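Side-chain contacts in stage III sporulation protein AB (Bacillus subtilis, PDB 6BS9), which is essential for sporulation and probably serves in the secretion system that joins mother cell and forespore, this chain being a helical piece, probably the part outside the membrane: residues Gln18-Glu23 against Thr29-Ala34; Gln44-Leu49 against Asp77-Lys82; Leu96-Arg101 against Gln105-Leu110. All blocks are in the same frame, centred on the assembly; numbering follows the deposited sequence.

Contact 1: residues Gln18-Glu23 against Thr29-Ala34; sequences QSLEAE and TPLHTA
Glu23 and Thr29 bring the two backbones closest together, with their CA atoms 6.3 Å apart. At the other end the CA atoms of Leu20 and Ala34 lie 6.9 Å apart, and the segments run roughly antiparallel. Residues 18-23 are helical throughout, while 29-34 enters its helix after Pro30 at the N-cap. Glu23 carries the polar end. Its CG is anti to the carbonyl carbon (chi1 -62°) and the chain bends at chi2 (-72°), which swings the carboxylate over to Thr29. There Glu23 OE2 comes to 3.1 Å from Thr29 CB and 3.2 Å from Thr29 OG1. The pairing closes an alpha-alpha hairpin, in which helix 2-26 turns back through a short loop into helix 31-41. Further along, Glu23 CG rests on Ala34 CB at 3.8 Å. The same methyl also takes Leu20 CD2 at 4.1 Å. Leu20 CD2 reaches Leu31 CD1 more loosely, at 4.4 Å. With an alanine in place of Glu23, Thr29 would probably lose its carboxylate neighbour, and Ala34 one of the two side chains that meet it across this contact. Phe50 and Ile38 pack on Leu20, and Leu57 packs on Leu31.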
ATOM      1  N   GLN A  18      -4.409  -2.526  -5.526  1.00 29.90           N
ATOM      2  CA  GLN A  18      -5.278  -3.315  -6.393  1.00 33.06           C
ATOM      3  C   GLN A  18      -4.452  -4.233  -7.303  1.00 33.50           C
ATOM      4  O   GLN A  18      -4.776  -5.406  -7.491  1.00 36.08           O
ATOM      5  CB  GLN A  18      -6.130  -2.408  -7.192  1.00 35.43           C
ATOM      6  CG  GLN A  18      -7.062  -3.089  -8.135  1.00 38.83           C
ATOM      7  CD  GLN A  18      -7.839  -2.044  -8.886  1.00 39.03           C
ATOM      8  OE1 GLN A  18      -8.933  -1.682  -8.502  1.00 39.16           O
ATOM      9  NE2 GLN A  18      -7.239  -1.519  -9.951  1.00 41.91           N
ATOM     10  N   SER A  19      -3.340  -3.732  -7.810  1.00 32.58           N
ATOM     11  CA  SER A  19      -2.464  -4.576  -8.668  1.00 32.05           C
ATOM     12  C   SER A  19      -1.769  -5.654  -7.925  1.00 30.54           C
ATOM     13  O   SER A  19      -1.704  -6.781  -8.366  1.00 30.47           O
ATOM     14  CB  SER A  19      -1.495  -3.699  -9.379  1.00 31.52           C
ATOM     15  OG  SER A  19      -2.229  -2.848 -10.248  1.00 32.59           O
ATOM     16  N   LEU A  20      -1.373  -5.359  -6.707  1.00 31.88           N
ATOM     17  CA  LEU A  20      -0.767  -6.415  -5.919  1.00 34.41           C
ATOM     18  C   LEU A  20      -1.772  -7.466  -5.492  1.00 36.36           C
ATOM     19  O   LEU A  20      -1.425  -8.650  -5.483  1.00 39.28           O
ATOM     20  CB  LEU A  20      -0.105  -5.900  -4.661  1.00 37.29           C
ATOM     21  CG  LEU A  20       1.151  -5.077  -4.774  1.00 37.40           C
ATOM     22  CD1 LEU A  20       1.718  -4.787  -3.411  1.00 38.52           C
ATOM     23  CD2 LEU A  20       2.225  -5.672  -5.679  1.00 38.55           C
ATOM     24  N   GLU A  21      -2.977  -7.046  -5.081  1.00 36.78           N
ATOM     25  CA  GLU A  21      -4.048  -8.001  -4.788  1.00 38.03           C
ATOM     26  C   GLU A  21      -4.217  -8.986  -5.913  1.00 36.75           C
ATOM     27  O   GLU A  21      -4.295 -10.195  -5.691  1.00 41.25           O
ATOM     28  CB  GLU A  21      -5.409  -7.287  -4.572  1.00 41.72           C
ATOM     29  CG  GLU A  21      -6.545  -8.240  -4.164  1.00 45.51           C
ATOM     30  CD  GLU A  21      -7.961  -7.614  -4.155  1.00 50.57           C
ATOM     31  OE1 GLU A  21      -8.108  -6.478  -4.722  1.00 52.19           O
ATOM     32  OE2 GLU A  21      -8.889  -8.195  -3.434  1.00 48.61           O
ATOM     33  N   ALA A  22      -4.277  -8.502  -7.136  1.00 36.05           N
ATOM     34  CA  ALA A  22      -4.455  -9.428  -8.269  1.00 35.64           C
ATOM     35  C   ALA A  22      -3.318 -10.427  -8.380  1.00 37.92           C
ATOM     36  O   ALA A  22      -3.531 -11.611  -8.653  1.00 37.89           O
ATOM     37  CB  ALA A  22      -4.640  -8.646  -9.553  1.00 35.12           C
ATOM     38  N   GLU A  23      -2.094  -9.965  -8.176  1.00 40.70           N
ATOM     39  CA  GLU A  23      -0.920 -10.868  -8.358  1.00 44.79           C
ATOM     40  C   GLU A  23      -0.825 -11.890  -7.253  1.00 42.87           C
ATOM     41  O   GLU A  23      -0.481 -13.040  -7.485  1.00 44.38           O
ATOM     42  CB  GLU A  23       0.385 -10.083  -8.386  1.00 45.80           C
ATOM     43  CG  GLU A  23       0.492  -9.092  -9.542  1.00 51.20           C
ATOM     44  CD  GLU A  23       0.709  -9.753 -10.913  1.00 50.77           C
ATOM     45  OE1 GLU A  23       0.549  -9.094 -11.954  1.00 56.76           O
ATOM     46  OE2 GLU A  23       0.936 -10.956 -11.007  1.00 55.46           O
ATOM     47  N   THR A  29       3.255 -13.854 -11.268  1.00 48.79           N
ATOM     48  CA  THR A  29       4.367 -12.984 -11.095  1.00 48.37           C
ATOM     49  C   THR A  29       4.856 -13.076  -9.605  1.00 44.73           C
ATOM     50  O   THR A  29       4.073 -12.940  -8.689  1.00 44.29           O
ATOM     51  CB  THR A  29       3.948 -11.592 -11.552  1.00 47.17           C
ATOM     52  OG1 THR A  29       3.396 -11.721 -12.870  1.00 51.61           O
ATOM     53  CG2 THR A  29       5.100 -10.673 -11.624  1.00 46.21           C
ATOM     54  N   PRO A  30       6.151 -13.348  -9.392  1.00 43.69           N
ATOM     55  CA  PRO A  30       6.655 -13.232  -8.006  1.00 39.42           C
ATOM     56  C   PRO A  30       6.419 -11.842  -7.431  1.00 38.53           C
ATOM     57  O   PRO A  30       6.431 -10.837  -8.140  1.00 37.01           O
ATOM     58  CB  PRO A  30       8.121 -13.504  -8.140  1.00 41.07           C
ATOM     59  CG  PRO A  30       8.252 -14.301  -9.414  1.00 41.95           C
ATOM     60  CD  PRO A  30       7.223 -13.726 -10.344  1.00 41.38           C
ATOM     61  N   LEU A  31       6.033 -11.815  -6.172  1.00 37.13           N
ATOM     62  CA  LEU A  31       5.570 -10.609  -5.515  1.00 39.12           C
ATOM     63  C   LEU A  31       6.677  -9.504  -5.655  1.00 37.01           C
ATOM     64  O   LEU A  31       6.379  -8.299  -5.842  1.00 37.21           O
ATOM     65  CB  LEU A  31       5.172 -10.954  -4.051  1.00 39.23           C
ATOM     66  CG  LEU A  31       4.300 -10.024  -3.235  1.00 42.67           C
ATOM     67  CD1 LEU A  31       3.046  -9.664  -4.011  1.00 46.69           C
ATOM     68  CD2 LEU A  31       3.888 -10.707  -1.937  1.00 45.20           C
ATOM     69  N   HIS A  32       7.922  -9.917  -5.513  1.00 33.43           N
ATOM     70  CA  HIS A  32       9.002  -8.947  -5.625  1.00 36.28           C
ATOM     71  C   HIS A  32       9.067  -8.286  -7.002  1.00 37.06           C
ATOM     72  O   HIS A  32       9.222  -7.072  -7.102  1.00 36.88           O
ATOM     73  CB  HIS A  32      10.349  -9.566  -5.220  1.00 38.16           C
ATOM     74  CG  HIS A  32      10.907 -10.560  -6.187  1.00 39.01           C
ATOM     75  ND1 HIS A  32      11.739 -10.211  -7.229  1.00 41.18           N
ATOM     76  CD2 HIS A  32      10.785 -11.908  -6.233  1.00 41.10           C
ATOM     77  CE1 HIS A  32      12.103 -11.303  -7.883  1.00 41.68           C
ATOM     78  NE2 HIS A  32      11.520 -12.346  -7.309  1.00 42.86           N
ATOM     79  N   THR A  33       8.859  -9.057  -8.061  1.00 36.38           N
ATOM     80  CA  THR A  33       8.799  -8.502  -9.386  1.00 35.57           C
ATOM     81  C   THR A  33       7.546  -7.615  -9.573  1.00 34.90           C
ATOM     82  O   THR A  33       7.624  -6.533 -10.100  1.00 37.01           O
ATOM     83  CB  THR A  33       8.827  -9.636 -10.391  1.00 40.13           C
ATOM     84  OG1 THR A  33      10.006 -10.443 -10.142  1.00 40.86           O
ATOM     85  CG2 THR A  33       8.847  -9.136 -11.828  1.00 39.13           C
ATOM     86  N   ALA A  34       6.384  -8.051  -9.117  1.00 34.35           N
ATOM     87  CA  ALA A  34       5.169  -7.253  -9.242  1.00 32.16           C
ATOM     88  C   ALA A  34       5.360  -5.883  -8.553  1.00 32.72           C
ATOM     89  O   ALA A  34       5.038  -4.827  -9.093  1.00 33.96           O
ATOM     90  CB  ALA A  34       4.016  -7.984  -8.618  1.00 32.27           C
TER

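Contact 2: residues Gln44-Leu49 against Asp77-Lys82; sequences QPVSTL and DTLSLK
Pro45 meets both Thr78 and Leu79, and the two backbones come nearest where the CA atoms of Pro45 and Leu79 lie 6.3 Å apart. The tight part is the proline ring against the loop. Pro45 CG sits 3.4 Å from the carbonyl oxygen Thr78 O, a close van der Waals approach by a ring carbon. Leu79 supplies the apolar partner with a single methyl. Its CG is anti to the carbonyl carbon (chi1 -53°), which brings CD2 across to Pro45 although the side chain does not start out in that direction. Leu79 CD2 is 4.0 Å from Pro45 CB and about as far from the Pro45 carbonyl carbon. It also reaches Val46 CG2 at 4.3 Å, on the buried side. The contact joins the beginning part of helix 46-58 to the loop between helix 64-75 and helix 83-95 in this all-helical fold. The peptide bond before Pro45 is cis. Helix 2-26 covers the same place: Gln9 touches Pro45 and Leu79, its OE1 accepts a hydrogen bond from Ser80 N, and Gln12 lies against Val46. The hydroxyl side of Thr78 is looser than its carbonyl, and the residue as a whole is exposed to solvent. Thr78 OG1 comes only to 4.0 Å from Pro45 CB, with no polar partner in residues 44-49. A chi1 of 60° sets this oxygen between the backbone N and the carbonyl carbon, where it can reach back along the chain. There it is hydrogen-bonded to Val75 O, just before this segment. This bond gives the hydroxyl a partner at the end of helix 64-75.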
ATOM      1  N   GLN A  44       7.262   9.422  -7.037  1.00 34.65           N
ATOM      2  CA  GLN A  44       7.730   9.535  -5.664  1.00 36.13           C
ATOM      3  C   GLN A  44       6.822  10.474  -4.922  1.00 33.30           C
ATOM      4  O   GLN A  44       6.263  11.333  -5.538  1.00 31.20           O
ATOM      5  CB  GLN A  44       9.121  10.112  -5.624  1.00 40.00           C
ATOM      6  CG  GLN A  44      10.127   9.257  -6.368  1.00 41.91           C
ATOM      7  CD  GLN A  44      10.628   8.166  -5.531  1.00 48.00           C
ATOM      8  OE1 GLN A  44       9.961   7.636  -4.578  1.00 46.18           O
ATOM      9  NE2 GLN A  44      11.893   7.858  -5.793  1.00 52.59           N
ATOM     10  N   PRO A  45       6.662  10.299  -3.628  1.00 32.84           N
ATOM     11  CA  PRO A  45       7.418   9.328  -2.777  1.00 34.29           C
ATOM     12  C   PRO A  45       6.768   7.931  -2.613  1.00 35.67           C
ATOM     13  O   PRO A  45       7.447   7.017  -2.128  1.00 37.05           O
ATOM     14  CB  PRO A  45       7.484  10.041  -1.405  1.00 34.94           C
ATOM     15  CG  PRO A  45       6.235  10.879  -1.409  1.00 36.77           C
ATOM     16  CD  PRO A  45       6.038  11.365  -2.842  1.00 34.80           C
ATOM     17  N   VAL A  46       5.527   7.733  -3.081  1.00 32.68           N
ATOM     18  CA  VAL A  46       4.866   6.432  -2.910  1.00 31.76           C
ATOM     19  C   VAL A  46       5.600   5.304  -3.605  1.00 32.57           C
ATOM     20  O   VAL A  46       5.708   4.211  -3.074  1.00 33.39           O
ATOM     21  CB  VAL A  46       3.413   6.493  -3.392  1.00 31.28           C
ATOM     22  CG1 VAL A  46       2.757   5.148  -3.414  1.00 31.53           C
ATOM     23  CG2 VAL A  46       2.595   7.404  -2.458  1.00 30.03           C
ATOM     24  N   SER A  47       6.158   5.581  -4.770  1.00 33.77           N
ATOM     25  CA  SER A  47       7.033   4.620  -5.469  1.00 35.46           C
ATOM     26  C   SER A  47       8.055   3.903  -4.594  1.00 35.10           C
ATOM     27  O   SER A  47       8.197   2.679  -4.672  1.00 38.08           O
ATOM     28  CB  SER A  47       7.821   5.338  -6.566  1.00 37.75           C
ATOM     29  OG  SER A  47       8.618   4.439  -7.265  1.00 38.45           O
ATOM     30  N   THR A  48       8.672   4.636  -3.681  1.00 34.96           N
ATOM     31  CA  THR A  48       9.686   4.071  -2.784  1.00 37.02           C
ATOM     32  C   THR A  48       9.171   3.024  -1.788  1.00 35.02           C
ATOM     33  O   THR A  48       9.864   2.058  -1.437  1.00 35.44           O
ATOM     34  CB  THR A  48      10.412   5.192  -2.029  1.00 39.69           C
ATOM     35  OG1 THR A  48      10.981   6.069  -3.005  1.00 41.62           O
ATOM     36  CG2 THR A  48      11.579   4.601  -1.229  1.00 44.77           C
ATOM     37  N   LEU A  49       7.900   3.118  -1.419  1.00 33.15           N
ATOM     38  CA  LEU A  49       7.307   2.051  -0.630  1.00 33.08           C
ATOM     39  C   LEU A  49       7.434   0.719  -1.388  1.00 32.40           C
ATOM     40  O   LEU A  49       7.730  -0.298  -0.781  1.00 33.50           O
ATOM     41  CB  LEU A  49       5.846   2.380  -0.293  1.00 32.35           C
ATOM     42  CG  LEU A  49       5.004   1.296   0.410  1.00 34.31           C
ATOM     43  CD1 LEU A  49       5.568   0.826   1.729  1.00 34.99           C
ATOM     44  CD2 LEU A  49       3.623   1.853   0.664  1.00 34.51           C
ATOM     45  N   ASP A  77       7.795   8.602   6.895  1.00 51.21           N
ATOM     46  CA  ASP A  77       7.949  10.051   7.059  1.00 51.69           C
ATOM     47  C   ASP A  77       8.053  10.804   5.742  1.00 48.05           C
ATOM     48  O   ASP A  77       7.891  11.996   5.717  1.00 45.46           O
ATOM     49  CB  ASP A  77       9.177  10.368   7.935  1.00 60.59           C
ATOM     50  CG  ASP A  77       8.952  10.007   9.407  1.00 71.58           C
ATOM     51  OD1 ASP A  77       7.794   9.977   9.903  1.00 77.15           O
ATOM     52  OD2 ASP A  77       9.958   9.760  10.099  1.00 88.15           O
ATOM     53  N   THR A  78       8.327  10.121   4.624  1.00 42.78           N
ATOM     54  CA  THR A  78       8.333  10.811   3.341  1.00 40.73           C
ATOM     55  C   THR A  78       6.923  11.062   2.775  1.00 41.45           C
ATOM     56  O   THR A  78       6.736  11.829   1.808  1.00 38.46           O
ATOM     57  CB  THR A  78       9.217  10.050   2.333  1.00 41.02           C
ATOM     58  OG1 THR A  78       8.713   8.731   2.131  1.00 41.40           O
ATOM     59  CG2 THR A  78      10.666   9.930   2.868  1.00 41.49           C
ATOM     60  N   LEU A  79       5.942  10.363   3.320  1.00 42.00           N
ATOM     61  CA  LEU A  79       4.604  10.400   2.764  1.00 41.47           C
ATOM     62  C   LEU A  79       3.862  11.533   3.424  1.00 43.82           C
ATOM     63  O   LEU A  79       4.348  12.104   4.399  1.00 46.84           O
ATOM     64  CB  LEU A  79       3.910   9.058   2.989  1.00 41.63           C
ATOM     65  CG  LEU A  79       4.674   7.818   2.513  1.00 41.46           C
ATOM     66  CD1 LEU A  79       3.797   6.604   2.708  1.00 42.54           C
ATOM     67  CD2 LEU A  79       5.131   7.892   1.039  1.00 41.93           C
ATOM     68  N   SER A  80       2.706  11.860   2.861  1.00 47.42           N
ATOM     69  CA  SER A  80       1.834  12.962   3.323  1.00 47.26           C
ATOM     70  C   SER A  80       0.488  12.401   3.820  1.00 43.00           C
ATOM     71  O   SER A  80      -0.556  12.932   3.535  1.00 43.96           O
ATOM     72  CB  SER A  80       1.637  13.977   2.201  1.00 46.71           C
ATOM     73  OG  SER A  80       2.895  14.537   1.859  1.00 52.48           O
ATOM     74  N   LEU A  81       0.557  11.357   4.632  1.00 39.77           N
ATOM     75  CA  LEU A  81      -0.615  10.672   5.117  1.00 39.49           C
ATOM     76  C   LEU A  81      -0.805  10.850   6.636  1.00 40.02           C
ATOM     77  O   LEU A  81       0.122  11.135   7.335  1.00 40.39           O
ATOM     78  CB  LEU A  81      -0.466   9.189   4.743  1.00 38.59           C
ATOM     79  CG  LEU A  81      -0.286   8.861   3.242  1.00 38.10           C
ATOM     80  CD1 LEU A  81      -0.095   7.386   3.007  1.00 37.13           C
ATOM     81  CD2 LEU A  81      -1.452   9.398   2.405  1.00 39.00           C
ATOM     82  N   LYS A  82      -2.000  10.576   7.107  1.00 43.84           N
ATOM     83  CA  LYS A  82      -2.343  10.559   8.531  1.00 48.81           C
ATOM     84  C   LYS A  82      -2.239   9.162   9.124  1.00 49.48           C
ATOM     85  O   LYS A  82      -2.080   8.167   8.411  1.00 49.73           O
ATOM     86  CB  LYS A  82      -3.742  11.150   8.743  1.00 49.50           C
ATOM     87  CG  LYS A  82      -3.855  12.569   8.179  1.00 52.51           C
ATOM     88  CD  LYS A  82      -5.215  13.173   8.379  1.00 57.72           C
ATOM     89  CE  LYS A  82      -5.282  14.169   9.517  1.00 61.85           C
ATOM     90  NZ  LYS A  82      -4.714  15.490   9.092  1.00 65.37           N
TER

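Contact 3: residues Leu96-Arg101 against Gln105-Leu110; sequences LGIHDR and QKHIKL. With SO4 (sulfate ion), chain E.
Ile98 lays its side chain across His107 at about a right angle. Its CB leaves the backbone pointing toward residues 105-110. The branch CG2 turns back to the bound sulfate and lies 3.3 Å from SO4 O2. The longer branch begins at CG1, which is anti to the carbonyl carbon (chi1 -62°). An extended chi2 of 176° then carries CD1 to the histidine. The tip, Ile98 CD1, meets His107 CG at 3.9 Å and His107 CB at 4.0 Å, coming obliquely to the ring. Asp100 N gives SO4 O2 a nearly straight hydrogen bond of 3.0 Å (173°). The sulfate probably came from the crystallisation liquor. Asp100 is the N-cap of helix 101-128, and its OD2 accepts a hydrogen bond from Ser103 N. This start of the helix is continued by the regular bond from Gln105 N to Arg101 O, 3.0 Å long. The loop after helix 83-95 lies here against the first turns of helix 101-128. Ser103 and Gln104 of that helix also touch Ile98. His107 touches Thr95 of helix 83-95 as well, while buried Ile108 touches Glu21 and Met25 of helix 2-26 and Phe92 and Thr95 of helix 83-95.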
ATOM      1  N   LEU A  96      -1.056 -10.078   4.649  1.00 45.39           N
ATOM      2  CA  LEU A  96      -0.213 -10.926   3.779  1.00 44.66           C
ATOM      3  C   LEU A  96       0.114 -12.248   4.425  1.00 42.39           C
ATOM      4  O   LEU A  96       0.611 -13.168   3.759  1.00 44.50           O
ATOM      5  CB  LEU A  96       1.071 -10.146   3.368  1.00 43.94           C
ATOM      6  CG  LEU A  96       0.753  -8.836   2.632  1.00 43.43           C
ATOM      7  CD1 LEU A  96       1.960  -7.964   2.443  1.00 44.15           C
ATOM      8  CD2 LEU A  96       0.110  -9.098   1.309  1.00 45.29           C
ATOM      9  N   GLY A  97       0.026 -12.244   5.746  1.00 43.92           N
ATOM     10  CA  GLY A  97       0.260 -13.425   6.542  1.00 48.19           C
ATOM     11  C   GLY A  97      -0.933 -14.253   6.896  1.00 49.44           C
ATOM     12  O   GLY A  97      -0.789 -15.202   7.641  1.00 53.24           O
ATOM     13  N   ILE A  98      -2.100 -13.925   6.346  1.00 50.47           N
ATOM     14  CA  ILE A  98      -3.281 -14.766   6.458  1.00 50.85           C
ATOM     15  C   ILE A  98      -3.164 -15.974   5.498  1.00 49.27           C
ATOM     16  O   ILE A  98      -3.051 -15.815   4.303  1.00 46.95           O
ATOM     17  CB  ILE A  98      -4.584 -13.936   6.235  1.00 52.41           C
ATOM     18  CG1 ILE A  98      -4.698 -12.854   7.316  1.00 50.83           C
ATOM     19  CG2 ILE A  98      -5.830 -14.823   6.276  1.00 51.79           C
ATOM     20  CD1 ILE A  98      -5.888 -11.928   7.122  1.00 50.06           C
ATOM     21  N   HIS A  99      -3.223 -17.184   6.053  1.00 55.47           N
ATOM     22  CA  HIS A  99      -3.104 -18.443   5.276  1.00 60.17           C
ATOM     23  C   HIS A  99      -4.409 -18.882   4.573  1.00 57.23           C
ATOM     24  O   HIS A  99      -4.329 -19.373   3.464  1.00 54.50           O
ATOM     25  CB  HIS A  99      -2.434 -19.597   6.049  1.00 69.92           C
ATOM     26  CG  HIS A  99      -0.939 -19.630   5.876  1.00 87.11           C
ATOM     27  ND1 HIS A  99      -0.091 -18.728   6.493  1.00 92.44           N
ATOM     28  CD2 HIS A  99      -0.148 -20.422   5.106  1.00 97.63           C
ATOM     29  CE1 HIS A  99       1.159 -18.982   6.135  1.00101.33           C
ATOM     30  NE2 HIS A  99       1.153 -20.008   5.297  1.00102.71           N
ATOM     31  N   ASP A 100      -5.598 -18.641   5.167  1.00 54.00           N
ATOM     32  CA  ASP A 100      -6.882 -18.946   4.510  1.00 51.60           C
ATOM     33  C   ASP A 100      -7.053 -18.048   3.294  1.00 52.12           C
ATOM     34  O   ASP A 100      -7.004 -16.819   3.429  1.00 54.20           O
ATOM     35  CB  ASP A 100      -8.033 -18.697   5.481  1.00 51.64           C
ATOM     36  CG  ASP A 100      -9.403 -19.009   4.870  1.00 53.16           C
ATOM     37  OD1 ASP A 100      -9.868 -20.148   5.030  1.00 54.70           O
ATOM     38  OD2 ASP A 100     -10.005 -18.148   4.197  1.00 49.69           O
ATOM     39  N   ARG A 101      -7.201 -18.630   2.110  1.00 49.89           N
ATOM     40  CA  ARG A 101      -7.166 -17.850   0.863  1.00 52.57           C
ATOM     41  C   ARG A 101      -8.309 -16.805   0.774  1.00 47.74           C
ATOM     42  O   ARG A 101      -8.084 -15.656   0.394  1.00 46.77           O
ATOM     43  CB  ARG A 101      -7.023 -18.831  -0.332  1.00 60.38           C
ATOM     44  CG  ARG A 101      -7.765 -18.570  -1.641  1.00 66.35           C
ATOM     45  CD  ARG A 101      -8.841 -19.610  -1.784  1.00 77.20           C
ATOM     46  NE  ARG A 101      -9.533 -19.532  -3.048  1.00 85.65           N
ATOM     47  CZ  ARG A 101     -10.612 -20.241  -3.320  1.00 90.22           C
ATOM     48  NH1 ARG A 101     -11.147 -21.051  -2.396  1.00 89.10           N
ATOM     49  NH2 ARG A 101     -11.165 -20.125  -4.514  1.00 96.71           N
ATOM     50  N   GLN A 105      -8.069 -12.653   0.927  1.00 41.35           N
ATOM     51  CA  GLN A 105      -8.638 -11.873  -0.156  1.00 43.90           C
ATOM     52  C   GLN A 105      -9.606 -10.799   0.358  1.00 41.36           C
ATOM     53  O   GLN A 105      -9.531  -9.644  -0.057  1.00 42.17           O
ATOM     54  CB  GLN A 105      -9.345 -12.830  -1.127  1.00 47.81           C
ATOM     55  CG  GLN A 105      -9.491 -12.285  -2.514  1.00 54.01           C
ATOM     56  CD  GLN A 105     -10.891 -11.861  -2.837  1.00 61.68           C
ATOM     57  OE1 GLN A 105     -11.736 -12.691  -3.203  1.00 70.67           O
ATOM     58  NE2 GLN A 105     -11.141 -10.550  -2.787  1.00 65.27           N
ATOM     59  N   LYS A 106     -10.512 -11.188   1.262  1.00 38.45           N
ATOM     60  CA  LYS A 106     -11.489 -10.278   1.806  1.00 36.13           C
ATOM     61  C   LYS A 106     -10.826  -9.230   2.676  1.00 33.64           C
ATOM     62  O   LYS A 106     -11.259  -8.073   2.652  1.00 30.87           O
ATOM     63  CB  LYS A 106     -12.642 -11.035   2.530  1.00 38.02           C
ATOM     64  CG  LYS A 106     -13.376 -11.991   1.613  1.00 38.70           C
ATOM     65  CD  LYS A 106     -14.018 -11.248   0.417  1.00 39.68           C
ATOM     66  CE  LYS A 106     -14.725 -12.216  -0.529  1.00 42.32           C
ATOM     67  NZ  LYS A 106     -15.314 -11.463  -1.661  1.00 45.29           N
ATOM     68  N   HIS A 107      -9.759  -9.593   3.389  1.00 33.39           N
ATOM     69  CA  HIS A 107      -9.052  -8.571   4.190  1.00 35.08           C
ATOM     70  C   HIS A 107      -8.255  -7.591   3.305  1.00 34.31           C
ATOM     71  O   HIS A 107      -8.153  -6.405   3.643  1.00 32.06           O
ATOM     72  CB  HIS A 107      -8.207  -9.202   5.314  1.00 36.32           C
ATOM     73  CG  HIS A 107      -9.014  -9.626   6.504  1.00 37.88           C
ATOM     74  ND1 HIS A 107      -9.250  -8.787   7.572  1.00 42.34           N
ATOM     75  CD2 HIS A 107      -9.768 -10.717   6.729  1.00 38.91           C
ATOM     76  CE1 HIS A 107     -10.085  -9.359   8.428  1.00 41.27           C
ATOM     77  NE2 HIS A 107     -10.404 -10.541   7.944  1.00 41.00           N
ATOM     78  N   ILE A 108      -7.784  -8.049   2.144  1.00 33.80           N
ATOM     79  CA  ILE A 108      -7.167  -7.128   1.180  1.00 33.80           C
ATOM     80  C   ILE A 108      -8.188  -6.190   0.628  1.00 32.50           C
ATOM     81  O   ILE A 108      -7.954  -4.964   0.570  1.00 31.16           O
ATOM     82  CB  ILE A 108      -6.460  -7.821   0.023  1.00 35.18           C
ATOM     83  CG1 ILE A 108      -5.287  -8.633   0.572  1.00 37.27           C
ATOM     84  CG2 ILE A 108      -5.974  -6.770  -0.977  1.00 32.90           C
ATOM     85  CD1 ILE A 108      -4.515  -9.486  -0.427  1.00 36.41           C
ATOM     86  N   LYS A 109      -9.360  -6.728   0.285  1.00 32.66           N
ATOM     87  CA  LYS A 109     -10.458  -5.857  -0.185  1.00 31.61           C
ATOM     88  C   LYS A 109     -10.819  -4.810   0.863  1.00 32.13           C
ATOM     89  O   LYS A 109     -11.068  -3.648   0.525  1.00 33.71           O
ATOM     90  CB  LYS A 109     -11.652  -6.706  -0.558  1.00 33.38           C
ATOM     91  CG  LYS A 109     -12.775  -5.924  -1.200  1.00 32.73           C
ATOM     92  CD  LYS A 109     -13.961  -6.804  -1.439  1.00 35.20           C
ATOM     93  CE  LYS A 109     -15.091  -6.103  -2.229  1.00 36.21           C
ATOM     94  NZ  LYS A 109     -16.258  -7.012  -2.463  1.00 35.39           N
ATOM     95  N   LEU A 110     -10.838  -5.201   2.142  1.00 32.35           N
ATOM     96  CA  LEU A 110     -11.141  -4.243   3.252  1.00 33.63           C
ATOM     97  C   LEU A 110     -10.152  -3.101   3.343  1.00 31.79           C
ATOM     98  O   LEU A 110     -10.562  -1.958   3.484  1.00 31.71           O
ATOM     99  CB  LEU A 110     -11.146  -4.956   4.604  1.00 34.02           C
ATOM    100  CG  LEU A 110     -11.405  -4.156   5.878  1.00 34.68           C
ATOM    101  CD1 LEU A 110     -12.696  -3.382   5.821  1.00 34.09           C
ATOM    102  CD2 LEU A 110     -11.441  -5.069   7.102  1.00 34.85           C
TER
HETATM  103  S   SO4 E 201      -4.703 -17.830   8.994  1.00 75.23           S
HETATM  104  O1  SO4 E 201      -4.597 -19.268   9.346  1.00 78.79           O
HETATM  105  O2  SO4 E 201      -5.740 -17.647   7.951  1.00 79.24           O
HETATM  106  O3  SO4 E 201      -5.060 -17.007  10.175  1.00 72.48           O
HETATM  107  O4  SO4 E 201      -3.385 -17.420   8.487  1.00 80.45           O

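In the fold
Contacts 1 and 2 are partly buried, while contact 3 lies at the surface. Contacts 2 and 3 sit on opposite sides of the chain's centre, about 24 Å apart between centres, and do not touch. Contacts 1 and 3 do touch, where Glu21 packs on Ile108 and makes a weak hydrogen bond with Gln105. Helix 2-26 links all three: it forms half of contact 1 and lies against the other two. The early part of helix 46-58 belongs to contact 2, and the helix also packs on contact 1. Contact 1 pairs two helices and mixes leucines with a carboxylate. Contact 2 is chiefly apolar, whereas contact 3 depends more on backbone polar groups at a helix start.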